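Local coordinates for protein DELTA1-pyrroline-2-carboxylate reductase (Thermococcus litoralis DSM 5473, PDB 6T3E) that reduces delta(1)-pyrroline-2-carboxylate to L-proline using NADH as hydride donor, probably in the breakdown of hydroxyproline, at residues L36-E41 with L333-A338. Numbering follows the deposited sequence.
Sequences LISMKE and LAYEKA
Lys337 bends at its third and fourth torsions (chi3 136°, chi4 -98°), which turns its ammonium group onto the backbone carbonyl of Leu36. Glu41 reaches the same lysine from the opposite direction, its chain extended beyond CG. Lys337 NZ donates a hydrogen bond of 2.8 Å to Leu36 O. The donor lies in the carbonyl plane, and the C=O...N angle is 160°. The salt bridge to Glu41 is long, with OE1 and Lys337 NZ 3.7 Å apart. Lys337 CE comes nearer to that carboxylate than the charged nitrogen does. The ammonium group joins a carbonyl at the end of helix 30-36 to an acid in the first turn of helix 39-54. Ser38 occupies the N-cap position of the latter helix. An alanine in place of Lys337 has no ammonium group, and Glu41 would probably be left without its tie to the end of helix 30-36.

Helix 324-341 carries Lys337 and follows strand 316-319, the last in sequence of the parallel, Rossmann-like sheet. In this ornithine cyclodeaminase/mu-crystallin family chain it packs here against the turn between two N-terminal helices, joining the two ends of the chain beside the mixed sheet. Leu28 of strand 26-28 in that sheet touches both Leu36 and Ala338. The bound proline is about 14 Å from the side chain of Ile37.

Beside the polar pair the contact is apolar. Leu36 sends CD1 to the methyl of Ala338, 3.8 Å from its CB. The same CD1 lies over the backbone at Ala334 O, while CD2 rests against the backbone carbonyl of Lys337. Ile37 CG2 touches Leu333 CD1 at 3.3 Å, and Ala334 CB lies next to the same methyl at 3.9 Å. Elsewhere Ile37 packs on Phe129 and Ile130 of helix 128-146.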
ATOM      1  N   LEU B  36       5.616  25.375   0.325  1.00 50.16           N
ATOM      2  CA  LEU B  36       4.493  25.328   1.266  1.00 45.58           C
ATOM      3  C   LEU B  36       4.899  25.093   2.722  1.00 44.75           C
ATOM      4  O   LEU B  36       4.254  25.629   3.628  1.00 42.64           O
ATOM      5  CB  LEU B  36       3.516  24.243   0.831  1.00 43.05           C
ATOM      6  CG  LEU B  36       2.833  24.507  -0.500  1.00 43.16           C
ATOM      7  CD1 LEU B  36       2.024  23.278  -0.926  1.00 31.59           C
ATOM      8  CD2 LEU B  36       1.965  25.744  -0.413  1.00 40.78           C
ATOM      9  N   ILE B  37       5.862  24.203   2.982  1.00 45.40           N
ATOM     10  CA  ILE B  37       6.098  23.684   4.330  1.00 42.92           C
ATOM     11  C   ILE B  37       7.518  23.968   4.821  1.00 41.81           C
ATOM     12  O   ILE B  37       8.489  23.905   4.060  1.00 42.57           O
ATOM     13  CB  ILE B  37       5.796  22.180   4.384  1.00 41.17           C
ATOM     14  CG1 ILE B  37       6.710  21.430   3.429  1.00 46.39           C
ATOM     15  CG2 ILE B  37       4.373  21.937   3.978  1.00 38.66           C
ATOM     16  CD1 ILE B  37       6.292  19.994   3.195  1.00 44.94           C
ATOM     17  N   SER B  38       7.632  24.247   6.117  1.00 45.11           N
ATOM     18  CA  SER B  38       8.883  24.512   6.812  1.00 47.52           C
ATOM     19  C   SER B  38       9.020  23.517   7.956  1.00 47.29           C
ATOM     20  O   SER B  38       8.049  22.864   8.347  1.00 47.36           O
ATOM     21  CB  SER B  38       8.926  25.940   7.363  1.00 57.21           C
ATOM     22  OG  SER B  38       7.904  26.133   8.338  1.00 57.50           O
ATOM     23  N   MET B  39      10.231  23.400   8.505  1.00 47.43           N
ATOM     24  CA  MET B  39      10.474  22.347   9.492  1.00 50.41           C
ATOM     25  C   MET B  39       9.788  22.629  10.829  1.00 50.69           C
ATOM     26  O   MET B  39       9.308  21.696  11.486  1.00 49.64           O
ATOM     27  CB  MET B  39      11.982  22.152   9.680  1.00 49.64           C
ATOM     28  CG  MET B  39      12.406  20.975  10.572  1.00 50.07           C
ATOM     29  SD  MET B  39      11.868  19.325  10.061  1.00 51.44           S
ATOM     30  CE  MET B  39      13.054  18.894   8.798  1.00 48.44           C
ATOM     31  N   LYS B  40       9.679  23.899  11.224  1.00 54.50           N
ATOM     32  CA  LYS B  40       8.985  24.220  12.468  1.00 56.66           C
ATOM     33  C   LYS B  40       7.531  23.773  12.418  1.00 58.05           C
ATOM     34  O   LYS B  40       7.000  23.243  13.404  1.00 57.27           O
ATOM     35  CB  LYS B  40       9.075  25.717  12.747  1.00 59.41           C
ATOM     36  CG  LYS B  40       8.519  26.111  14.092  1.00 65.75           C
ATOM     37  CD  LYS B  40       8.765  27.585  14.366  1.00 70.37           C
ATOM     38  CE  LYS B  40       7.691  28.146  15.276  1.00 73.17           C
ATOM     39  NZ  LYS B  40       6.499  27.255  15.311  1.00 73.83           N
ATOM     40  N   GLU B  41       6.882  23.962  11.266  1.00 59.48           N
ATOM     41  CA  GLU B  41       5.513  23.487  11.079  1.00 58.64           C
ATOM     42  C   GLU B  41       5.445  21.962  11.146  1.00 52.14           C
ATOM     43  O   GLU B  41       4.559  21.397  11.799  1.00 48.94           O
ATOM     44  CB  GLU B  41       4.962  24.005   9.750  1.00 62.31           C
ATOM     45  CG  GLU B  41       4.280  25.354   9.861  1.00 70.62           C
ATOM     46  CD  GLU B  41       3.938  25.964   8.508  1.00 77.22           C
ATOM     47  OE1 GLU B  41       3.145  26.937   8.476  1.00 75.65           O
ATOM     48  OE2 GLU B  41       4.467  25.475   7.479  1.00 80.58           O
ATOM     49  N   LEU B 333      -1.197  18.480   5.823  1.00 43.87           N
ATOM     50  CA  LEU B 333      -0.648  19.810   6.067  1.00 46.47           C
ATOM     51  C   LEU B 333      -0.298  20.494   4.753  1.00 49.19           C
ATOM     52  O   LEU B 333      -0.686  21.644   4.509  1.00 50.26           O
ATOM     53  CB  LEU B 333       0.579  19.675   6.978  1.00 45.96           C
ATOM     54  CG  LEU B 333       1.361  20.866   7.508  1.00 47.75           C
ATOM     55  CD1 LEU B 333       2.500  21.252   6.604  1.00 50.59           C
ATOM     56  CD2 LEU B 333       0.419  22.023   7.725  1.00 46.05           C
ATOM     57  N   ALA B 334       0.461  19.804   3.902  1.00 47.62           N
ATOM     58  CA  ALA B 334       0.882  20.397   2.643  1.00 46.94           C
ATOM     59  C   ALA B 334      -0.295  20.579   1.697  1.00 47.56           C
ATOM     60  O   ALA B 334      -0.389  21.599   1.004  1.00 58.19           O
ATOM     61  CB  ALA B 334       1.960  19.532   2.001  1.00 49.32           C
ATOM     62  N   TYR B 335      -1.206  19.608   1.658  1.00 39.65           N
ATOM     63  CA  TYR B 335      -2.346  19.690   0.751  1.00 39.55           C
ATOM     64  C   TYR B 335      -3.239  20.878   1.084  1.00 49.03           C
ATOM     65  O   TYR B 335      -3.647  21.633   0.192  1.00 55.46           O
ATOM     66  CB  TYR B 335      -3.138  18.386   0.809  1.00 36.67           C
ATOM     67  CG  TYR B 335      -4.475  18.422   0.118  1.00 36.85           C
ATOM     68  CD1 TYR B 335      -4.561  18.368  -1.267  1.00 39.91           C
ATOM     69  CD2 TYR B 335      -5.660  18.507   0.851  1.00 38.03           C
ATOM     70  CE1 TYR B 335      -5.789  18.395  -1.911  1.00 42.95           C
ATOM     71  CE2 TYR B 335      -6.892  18.527   0.218  1.00 37.73           C
ATOM     72  CZ  TYR B 335      -6.946  18.470  -1.165  1.00 42.84           C
ATOM     73  OH  TYR B 335      -8.150  18.477  -1.811  1.00 43.78           O
ATOM     74  N   GLU B 336      -3.524  21.086   2.371  1.00 48.46           N
ATOM     75  CA  GLU B 336      -4.432  22.166   2.731  1.00 46.19           C
ATOM     76  C   GLU B 336      -3.786  23.536   2.538  1.00 45.70           C
ATOM     77  O   GLU B 336      -4.489  24.518   2.280  1.00 49.73           O
ATOM     78  CB  GLU B 336      -4.913  21.983   4.168  1.00 48.03           C
ATOM     79  CG  GLU B 336      -5.953  20.876   4.340  1.00 50.72           C
ATOM     80  CD  GLU B 336      -6.404  20.741   5.783  1.00 56.71           C
ATOM     81  OE1 GLU B 336      -6.130  21.669   6.576  1.00 59.98           O
ATOM     82  OE2 GLU B 336      -7.025  19.714   6.132  1.00 59.50           O
ATOM     83  N   LYS B 337      -2.459  23.627   2.632  1.00 46.06           N
ATOM     84  CA  LYS B 337      -1.804  24.898   2.348  1.00 51.20           C
ATOM     85  C   LYS B 337      -1.788  25.183   0.852  1.00 54.38           C
ATOM     86  O   LYS B 337      -1.851  26.350   0.444  1.00 50.24           O
ATOM     87  CB  LYS B 337      -0.390  24.890   2.916  1.00 49.44           C
ATOM     88  CG  LYS B 337      -0.330  25.346   4.360  1.00 49.86           C
ATOM     89  CD  LYS B 337       1.060  25.137   4.922  1.00 53.94           C
ATOM     90  CE  LYS B 337       1.497  26.338   5.725  1.00 54.48           C
ATOM     91  NZ  LYS B 337       2.352  27.215   4.888  1.00 54.15           N
ATOM     92  N   ALA B 338      -1.741  24.134   0.026  1.00 50.76           N
ATOM     93  CA  ALA B 338      -1.795  24.338  -1.415  1.00 47.36           C
ATOM     94  C   ALA B 338      -3.132  24.930  -1.824  1.00 46.24           C
ATOM     95  O   ALA B 338      -3.185  25.858  -2.638  1.00 46.74           O
ATOM     96  CB  ALA B 338      -1.557  23.017  -2.143  1.00 43.42           C
TER